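UL144 (Macacine herpesvirus 1, PDB 6NYP) is a viral member of the TNF receptor superfamily that probably binds a host immune-receptor protein through its cysteine-rich ectodomain. Local coordinates at residues G11-P16 with G26-Y31. Sequence-based numbering, arbitrary orientation.
Sequences GDQCCP and GQCTQY
C15 and C28 are joined through their SG atoms in a disulfide whose chi3 of -81° gives it a left-handed twist, and this covalent bridge, with no hydrogen bond between the two segments, holds 11-16 against 26-31. On C28 the sulfur lies between the backbone N and the carbonyl carbon (chi1 89°), which carries it across to the strand; there C14 O approaches C28 SG at 3.5 Å and P16 CD lies 4.2 Å from the same sulfur. Q13 packs along the next part of the loop. Its CG is 3.8 Å from C28 SG, and a bend at chi2 (66°) takes the amide past C28 to the backbone of T29 and Q30, with NE2 3.8 Å from Q30 N, a contact of packing alone. Further out, T34 touches both bridged cysteines, while C15 pairs with V8 in the hairpin of strands 8-9 and 14-15. C14 turns the other way, to a disulfide with C3. In the loop Y31 N donates to T29 OG1 in an ST turn, this hydroxyl is also hydrogen-bonded to T32 OG1, and T29 and Q30 hydrogen-bond to another protein's chain. Successive cysteines bridged to different parts of the chain are characteristic of the TNF receptor cysteine-rich domain.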
loop_
_atom_site.group_PDB
_atom_site.type_symbol
_atom_site.label_atom_id
_atom_site.label_comp_id
_atom_site.label_asym_id
_atom_site.label_seq_id
_atom_site.Cartn_x
_atom_site.Cartn_y
_atom_site.Cartn_z
ATOM N N GLY F 11 0.859 -0.044 16.261
ATOM C CA GLY F 11 0.642 0.002 17.721
ATOM C C GLY F 11 0.543 -1.409 18.277
ATOM O O GLY F 11 1.494 -2.191 18.071
ATOM N N ASP F 12 -0.603 -1.744 18.878
ATOM C CA ASP F 12 -1.084 -3.140 19.066
ATOM C C ASP F 12 -2.023 -3.489 17.903
ATOM O O ASP F 12 -2.951 -4.301 18.101
ATOM C CB ASP F 12 -1.759 -3.304 20.431
ATOM C CG ASP F 12 -0.864 -2.952 21.610
ATOM O OD1 ASP F 12 0.377 -2.983 21.448
ATOM O OD2 ASP F 12 -1.415 -2.655 22.691
ATOM N N GLN F 13 -1.768 -2.910 16.724
ATOM C CA GLN F 13 -2.641 -2.970 15.523
ATOM C C GLN F 13 -1.838 -3.533 14.343
ATOM O O GLN F 13 -0.674 -3.101 14.141
ATOM C CB GLN F 13 -3.184 -1.571 15.220
ATOM C CG GLN F 13 -4.300 -1.506 14.179
ATOM C CD GLN F 13 -5.590 -2.170 14.601
ATOM O OE1 GLN F 13 -6.226 -1.782 15.581
ATOM N NE2 GLN F 13 -6.023 -3.150 13.823
ATOM N N CYS F 14 -2.453 -4.462 13.605
ATOM C CA CYS F 14 -1.892 -5.097 12.387
ATOM C C CYS F 14 -2.290 -4.258 11.166
ATOM O O CYS F 14 -3.507 -4.096 10.925
ATOM C CB CYS F 14 -2.374 -6.537 12.262
ATOM S SG CYS F 14 -1.646 -7.651 13.492
ATOM N N CYS F 15 -1.295 -3.735 10.439
ATOM C CA CYS F 15 -1.479 -2.702 9.388
ATOM C C CYS F 15 -0.751 -3.086 8.107
ATOM O O CYS F 15 0.264 -3.779 8.137
ATOM C CB CYS F 15 -0.986 -1.342 9.865
ATOM S SG CYS F 15 -1.960 -0.683 11.239
ATOM N N PRO F 16 -1.261 -2.633 6.941
ATOM C CA PRO F 16 -0.502 -2.697 5.694
ATOM C C PRO F 16 0.835 -1.974 5.828
ATOM O O PRO F 16 0.909 -0.917 6.449
ATOM C CB PRO F 16 -1.382 -1.959 4.675
ATOM C CG PRO F 16 -2.780 -2.024 5.258
ATOM C CD PRO F 16 -2.598 -2.050 6.761
ATOM N N GLY F 26 0.797 8.028 9.345
ATOM C CA GLY F 26 -0.477 7.770 10.037
ATOM C C GLY F 26 -0.706 6.282 10.213
ATOM O O GLY F 26 -0.583 5.536 9.211
ATOM N N GLN F 27 -1.018 5.858 11.438
ATOM C CA GLN F 27 -1.271 4.433 11.783
ATOM C C GLN F 27 -2.628 4.030 11.199
ATOM O O GLN F 27 -3.531 4.896 11.170
ATOM C CB GLN F 27 -1.295 4.219 13.300
ATOM C CG GLN F 27 -0.214 4.953 14.085
ATOM C CD GLN F 27 0.158 4.214 15.347
ATOM O OE1 GLN F 27 1.333 4.078 15.681
ATOM N NE2 GLN F 27 -0.845 3.701 16.046
ATOM N N CYS F 28 -2.774 2.776 10.764
ATOM C CA CYS F 28 -4.072 2.208 10.320
ATOM C C CYS F 28 -4.939 1.937 11.555
ATOM O O CYS F 28 -4.397 1.941 12.672
ATOM C CB CYS F 28 -3.880 0.937 9.497
ATOM S SG CYS F 28 -3.840 -0.592 10.475
ATOM N N THR F 29 -6.240 1.738 11.352
ATOM C CA THR F 29 -7.173 1.128 12.337
ATOM C C THR F 29 -7.733 -0.145 11.704
ATOM O O THR F 29 -7.330 -0.465 10.573
ATOM C CB THR F 29 -8.281 2.105 12.753
ATOM O OG1 THR F 29 -9.245 2.221 11.704
ATOM C CG2 THR F 29 -7.739 3.472 13.110
ATOM N N GLN F 30 -8.643 -0.830 12.387
ATOM C CA GLN F 30 -9.271 -2.069 11.867
ATOM C C GLN F 30 -10.021 -1.754 10.568
ATOM O O GLN F 30 -10.144 -2.663 9.729
ATOM C CB GLN F 30 -10.207 -2.654 12.919
ATOM C CG GLN F 30 -10.690 -4.049 12.573
ATOM C CD GLN F 30 -11.673 -4.571 13.585
ATOM O OE1 GLN F 30 -11.985 -3.916 14.575
ATOM N NE2 GLN F 30 -12.161 -5.774 13.337
ATOM N N TYR F 31 -10.503 -0.518 10.411
ATOM C CA TYR F 31 -11.423 -0.099 9.319
ATOM C C TYR F 31 -10.742 0.855 8.327
ATOM O O TYR F 31 -11.381 1.151 7.302
ATOM C CB TYR F 31 -12.662 0.575 9.916
ATOM C CG TYR F 31 -13.566 -0.351 10.690
ATOM C CD1 TYR F 31 -13.368 -0.592 12.041
ATOM C CD2 TYR F 31 -14.623 -0.994 10.065
ATOM C CE1 TYR F 31 -14.178 -1.469 12.744
ATOM C CE2 TYR F 31 -15.455 -1.856 10.757
ATOM C CZ TYR F 31 -15.238 -2.089 12.104
ATOM O OH TYR F 31 -16.052 -2.942 12.792
#